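Local atomic coordinates of oxysterol-binding protein homolog 1 (Saccharomyces cerevisiae, PDB entry 5H28), a protein that carries sterols and other lipids between membranes and is targeted by its ankyrin-repeat domain, the part described here, to the nucleus-vacuole junction through NVJ1. Residues L221-D233 / I240-R252. Numbering follows the deposited sequence.
Sequences LPIELVRKVNEND and IAIDIELKKLLER
With CG anti to its carbonyl carbon (chi1 -53°), D243 brings its carboxylate to the aliphatic part of R227, while V226 points CG2, likewise anti to its carbonyl carbon, at L250 and L246. D243 OD1 lies 3.3 Å from R227 CG. The R227 chain bends at chi3 (66°), and its guanidinium plane stands nearly perpendicular to the carboxylate, with R227 NH1 4.1 Å from D243 OD2, too far for a salt bridge. Two waters link the residues: one accepts from the backbone R227 N and donates to D243 OD1, the other lies in plane at the guanidinium edge, accepts from NH1 and donates to OD2. OD1 also forms a salt bridge with R197, so an alanine in place of D243 would probably leave both waters and the R197 guanidinium without their acceptor. Alongside, V226 CG2 packs 3.7 Å from L250 CD1 and 4.0 Å from L246 CG; I223 CD1 rests on E251 CG. K248 NZ gives N232 OD1 a weak hydrogen bond, its exact placement doubtful. In the ankyrin-repeat domain, the loop passes from L250 to D243, toward the start of helix 241-256, then turns so that N232 lies beside I244; P222 packs against helix 189-196, and L246 reaches both that helix and helix 199-207.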
loop_
_atom_site.group_PDB
_atom_site.type_symbol
_atom_site.label_atom_id
_atom_site.label_comp_id
_atom_site.label_asym_id
_atom_site.label_seq_id
_atom_site.Cartn_x
_atom_site.Cartn_y
_atom_site.Cartn_z
ATOM N N LEU A 221 -22.867 2.063 16.802
ATOM C CA LEU A 221 -22.165 0.812 16.553
ATOM C C LEU A 221 -22.931 0.151 15.417
ATOM O O LEU A 221 -24.122 0.408 15.242
ATOM C CB LEU A 221 -22.228 -0.109 17.775
ATOM C CG LEU A 221 -21.496 0.285 19.059
ATOM C CD1 LEU A 221 -21.900 -0.662 20.179
ATOM C CD2 LEU A 221 -19.993 0.238 18.829
ATOM N N PRO A 222 -22.268 -0.703 14.628
ATOM C CA PRO A 222 -22.968 -1.369 13.527
ATOM C C PRO A 222 -24.230 -2.110 13.988
ATOM O O PRO A 222 -25.270 -2.055 13.328
ATOM C CB PRO A 222 -21.910 -2.323 12.977
ATOM C CG PRO A 222 -20.634 -1.574 13.206
ATOM C CD PRO A 222 -20.825 -1.010 14.601
ATOM N N ILE A 223 -24.149 -2.788 15.130
ATOM C CA ILE A 223 -25.285 -3.550 15.640
ATOM C C ILE A 223 -26.506 -2.684 15.966
ATOM O O ILE A 223 -27.646 -3.148 15.893
ATOM C CB ILE A 223 -24.878 -4.366 16.896
ATOM C CG1 ILE A 223 -25.959 -5.397 17.228
ATOM C CG2 ILE A 223 -24.662 -3.432 18.080
ATOM C CD1 ILE A 223 -25.534 -6.404 18.275
ATOM N N GLU A 224 -26.269 -1.424 16.311
ATOM C CA GLU A 224 -27.361 -0.523 16.650
ATOM C C GLU A 224 -28.080 -0.005 15.408
ATOM O O GLU A 224 -29.087 0.691 15.511
ATOM C CB GLU A 224 -26.828 0.643 17.487
ATOM C CG GLU A 224 -26.070 0.187 18.725
ATOM C CD GLU A 224 -25.482 1.338 19.517
ATOM O OE1 GLU A 224 -24.857 2.229 18.901
ATOM O OE2 GLU A 224 -25.633 1.345 20.758
ATOM N N LEU A 225 -27.563 -0.357 14.234
ATOM C CA LEU A 225 -28.160 0.073 12.974
ATOM C C LEU A 225 -29.006 -1.029 12.342
ATOM O O LEU A 225 -29.565 -0.861 11.253
ATOM C CB LEU A 225 -27.061 0.533 12.014
ATOM C CG LEU A 225 -26.283 1.754 12.517
ATOM C CD1 LEU A 225 -25.152 2.082 11.551
ATOM C CD2 LEU A 225 -27.226 2.945 12.661
ATOM N N VAL A 226 -29.086 -2.163 13.028
ATOM C CA VAL A 226 -29.898 -3.281 12.568
ATOM C C VAL A 226 -31.334 -2.945 12.967
ATOM O O VAL A 226 -31.552 -2.278 13.983
ATOM C CB VAL A 226 -29.483 -4.600 13.266
ATOM C CG1 VAL A 226 -30.434 -5.722 12.882
ATOM C CG2 VAL A 226 -28.061 -4.970 12.880
ATOM N N ARG A 227 -32.304 -3.378 12.166
ATOM C CA ARG A 227 -33.707 -3.124 12.484
ATOM C C ARG A 227 -33.996 -3.653 13.881
ATOM O O ARG A 227 -33.530 -4.730 14.252
ATOM C CB ARG A 227 -34.638 -3.831 11.496
ATOM C CG ARG A 227 -34.741 -3.202 10.121
ATOM C CD ARG A 227 -35.966 -3.758 9.405
ATOM N NE ARG A 227 -37.205 -3.346 10.065
ATOM C CZ ARG A 227 -38.384 -3.939 9.899
ATOM N NH1 ARG A 227 -38.498 -4.986 9.093
ATOM N NH2 ARG A 227 -39.454 -3.481 10.535
ATOM N N LYS A 228 -34.766 -2.896 14.653
ATOM C CA LYS A 228 -35.105 -3.304 16.010
ATOM C C LYS A 228 -36.108 -4.452 16.001
ATOM O O LYS A 228 -37.316 -4.223 16.035
ATOM C CB LYS A 228 -35.695 -2.122 16.784
ATOM C CG LYS A 228 -34.830 -0.869 16.806
ATOM C CD LYS A 228 -33.463 -1.124 17.423
ATOM C CE LYS A 228 -32.743 0.187 17.711
ATOM N NZ LYS A 228 -32.686 1.073 16.516
ATOM N N VAL A 229 -35.613 -5.685 15.952
ATOM C CA VAL A 229 -36.502 -6.841 15.950
ATOM C C VAL A 229 -36.217 -7.747 17.148
ATOM O O VAL A 229 -35.091 -7.804 17.642
ATOM C CB VAL A 229 -36.376 -7.643 14.638
ATOM C CG1 VAL A 229 -35.115 -8.491 14.648
ATOM C CG2 VAL A 229 -37.613 -8.490 14.444
ATOM N N ASN A 230 -37.245 -8.459 17.602
ATOM C CA ASN A 230 -37.143 -9.332 18.770
ATOM C C ASN A 230 -36.541 -10.726 18.575
ATOM O O ASN A 230 -35.596 -11.105 19.268
ATOM C CB ASN A 230 -38.531 -9.496 19.404
ATOM C CG ASN A 230 -39.162 -8.170 19.790
ATOM O OD1 ASN A 230 -40.302 -8.127 20.258
ATOM N ND2 ASN A 230 -38.425 -7.082 19.600
ATOM N N GLU A 231 -37.096 -11.481 17.636
ATOM C CA GLU A 231 -36.675 -12.856 17.375
ATOM C C GLU A 231 -35.185 -13.111 17.130
ATOM O O GLU A 231 -34.467 -12.258 16.607
ATOM C CB GLU A 231 -37.501 -13.414 16.215
ATOM C CG GLU A 231 -38.996 -13.091 16.316
ATOM C CD GLU A 231 -39.563 -13.293 17.718
ATOM O OE1 GLU A 231 -39.257 -14.327 18.343
ATOM O OE2 GLU A 231 -40.325 -12.420 18.192
ATOM N N ASN A 232 -34.735 -14.307 17.513
ATOM C CA ASN A 232 -33.335 -14.712 17.358
ATOM C C ASN A 232 -33.161 -15.921 16.442
ATOM O O ASN A 232 -32.041 -16.371 16.210
ATOM C CB ASN A 232 -32.722 -15.044 18.722
ATOM C CG ASN A 232 -32.709 -13.860 19.665
ATOM O OD1 ASN A 232 -32.184 -12.795 19.337
ATOM N ND2 ASN A 232 -33.282 -14.041 20.850
ATOM N N ASP A 233 -34.267 -16.446 15.927
ATOM C CA ASP A 233 -34.234 -17.608 15.044
ATOM C C ASP A 233 -35.004 -17.329 13.757
ATOM O O ASP A 233 -36.124 -16.828 13.797
ATOM C CB ASP A 233 -34.816 -18.820 15.785
ATOM C CG ASP A 233 -35.235 -19.944 14.856
ATOM O OD1 ASP A 233 -34.469 -20.300 13.943
ATOM O OD2 ASP A 233 -36.341 -20.487 15.056
ATOM N N ILE A 240 -38.413 -11.168 8.452
ATOM C CA ILE A 240 -37.363 -10.429 9.152
ATOM C C ILE A 240 -36.100 -11.285 9.210
ATOM O O ILE A 240 -35.199 -11.027 10.009
ATOM C CB ILE A 240 -37.767 -10.045 10.597
ATOM C CG1 ILE A 240 -38.203 -11.289 11.375
ATOM C CG2 ILE A 240 -38.875 -9.000 10.567
ATOM C CD1 ILE A 240 -38.414 -11.033 12.852
ATOM N N ALA A 241 -36.030 -12.290 8.341
ATOM C CA ALA A 241 -34.886 -13.196 8.297
ATOM C C ALA A 241 -33.550 -12.497 8.063
ATOM O O ALA A 241 -32.555 -12.830 8.704
ATOM C CB ALA A 241 -35.106 -14.263 7.229
ATOM N N ILE A 242 -33.521 -11.533 7.149
ATOM C CA ILE A 242 -32.285 -10.812 6.860
ATOM C C ILE A 242 -31.793 -10.046 8.083
ATOM O O ILE A 242 -30.599 -10.026 8.374
ATOM C CB ILE A 242 -32.475 -9.829 5.681
ATOM C CG1 ILE A 242 -32.627 -10.617 4.377
ATOM C CG2 ILE A 242 -31.291 -8.868 5.592
ATOM C CD1 ILE A 242 -32.898 -9.751 3.165
ATOM N N ASP A 243 -32.722 -9.430 8.802
ATOM C CA ASP A 243 -32.384 -8.661 9.991
ATOM C C ASP A 243 -31.854 -9.583 11.081
ATOM O O ASP A 243 -30.914 -9.237 11.800
ATOM C CB ASP A 243 -33.623 -7.909 10.456
ATOM C CG ASP A 243 -34.233 -7.084 9.341
ATOM O OD1 ASP A 243 -33.628 -6.060 8.964
ATOM O OD2 ASP A 243 -35.299 -7.477 8.823
ATOM N N ILE A 244 -32.456 -10.758 11.202
ATOM C CA ILE A 244 -32.003 -11.720 12.193
ATOM C C ILE A 244 -30.595 -12.185 11.822
ATOM O O ILE A 244 -29.721 -12.286 12.683
ATOM C CB ILE A 244 -32.956 -12.937 12.266
ATOM C CG1 ILE A 244 -34.306 -12.495 12.838
ATOM C CG2 ILE A 244 -32.346 -14.030 13.128
ATOM C CD1 ILE A 244 -35.366 -13.577 12.825
ATOM N N GLU A 245 -30.378 -12.459 10.538
ATOM C CA GLU A 245 -29.073 -12.905 10.058
ATOM C C GLU A 245 -28.020 -11.843 10.356
ATOM O O GLU A 245 -26.922 -12.147 10.826
ATOM C CB GLU A 245 -29.121 -13.160 8.547
ATOM C CG GLU A 245 -27.860 -13.819 7.990
ATOM C CD GLU A 245 -27.850 -13.921 6.471
ATOM O OE1 GLU A 245 -28.936 -13.994 5.862
ATOM O OE2 GLU A 245 -26.747 -13.945 5.887
ATOM N N LEU A 246 -28.368 -10.592 10.083
ATOM C CA LEU A 246 -27.465 -9.474 10.299
ATOM C C LEU A 246 -27.122 -9.304 11.782
ATOM O O LEU A 246 -25.967 -9.055 12.140
ATOM C CB LEU A 246 -28.100 -8.197 9.744
ATOM C CG LEU A 246 -27.200 -6.975 9.585
ATOM C CD1 LEU A 246 -25.965 -7.345 8.779
ATOM C CD2 LEU A 246 -27.975 -5.864 8.894
ATOM N N LYS A 247 -28.126 -9.435 12.641
ATOM C CA LYS A 247 -27.914 -9.307 14.079
ATOM C C LYS A 247 -26.990 -10.423 14.557
ATOM O O LYS A 247 -26.041 -10.179 15.306
ATOM C CB LYS A 247 -29.254 -9.383 14.818
ATOM C CG LYS A 247 -29.150 -9.222 16.326
ATOM C CD LYS A 247 -30.525 -9.223 16.972
ATOM C CE LYS A 247 -30.438 -9.000 18.473
ATOM N NZ LYS A 247 -31.785 -8.963 19.113
ATOM N N LYS A 248 -27.264 -11.647 14.114
ATOM C CA LYS A 248 -26.451 -12.797 14.492
ATOM C C LYS A 248 -25.010 -12.638 14.014
ATOM O O LYS A 248 -24.072 -12.977 14.736
ATOM C CB LYS A 248 -27.055 -14.079 13.911
ATOM C CG LYS A 248 -28.378 -14.474 14.546
ATOM C CD LYS A 248 -28.179 -14.853 16.006
ATOM C CE LYS A 248 -29.497 -15.147 16.697
ATOM N NZ LYS A 248 -30.368 -13.942 16.768
ATOM N N LEU A 249 -24.841 -12.127 12.799
ATOM C CA LEU A 249 -23.512 -11.915 12.230
ATOM C C LEU A 249 -22.700 -10.938 13.073
ATOM O O LEU A 249 -21.549 -11.201 13.421
ATOM C CB LEU A 249 -23.625 -11.369 10.802
ATOM C CG LEU A 249 -22.330 -10.819 10.194
ATOM C CD1 LEU A 249 -21.315 -11.939 10.029
ATOM C CD2 LEU A 249 -22.631 -10.172 8.852
ATOM N N LEU A 250 -23.303 -9.805 13.400
ATOM C CA LEU A 250 -22.613 -8.798 14.189
ATOM C C LEU A 250 -22.350 -9.248 15.625
ATOM O O LEU A 250 -21.339 -8.873 16.216
ATOM C CB LEU A 250 -23.401 -7.487 14.159
ATOM C CG LEU A 250 -23.452 -6.878 12.753
ATOM C CD1 LEU A 250 -24.428 -5.718 12.719
ATOM C CD2 LEU A 250 -22.056 -6.421 12.344
ATOM N N GLU A 251 -23.247 -10.052 16.188
ATOM C CA GLU A 251 -23.046 -10.540 17.550
ATOM C C GLU A 251 -21.857 -11.493 17.571
ATOM O O GLU A 251 -21.022 -11.444 18.477
ATOM C CB GLU A 251 -24.311 -11.237 18.062
ATOM C CG GLU A 251 -25.419 -10.258 18.422
ATOM C CD GLU A 251 -26.731 -10.930 18.773
ATOM O OE1 GLU A 251 -27.648 -10.217 19.235
ATOM O OE2 GLU A 251 -26.854 -12.160 18.583
ATOM N N ARG A 252 -21.785 -12.352 16.560
ATOM C CA ARG A 252 -20.694 -13.312 16.430
ATOM C C ARG A 252 -19.380 -12.569 16.205
ATOM O O ARG A 252 -18.361 -12.883 16.823
ATOM C CB ARG A 252 -20.958 -14.251 15.247
ATOM C CG ARG A 252 -19.817 -15.211 14.945
ATOM C CD ARG A 252 -20.127 -16.096 13.742
ATOM N NE ARG A 252 -19.006 -16.978 13.425
ATOM C CZ ARG A 252 -19.008 -17.883 12.451
ATOM N NH1 ARG A 252 -17.935 -18.635 12.246
ATOM N NH2 ARG A 252 -20.079 -18.041 11.684
HETATM O O HOH W 1 -31.566 -4.742 9.869
HETATM O O HOH W 2 -37.421 -6.929 7.428
#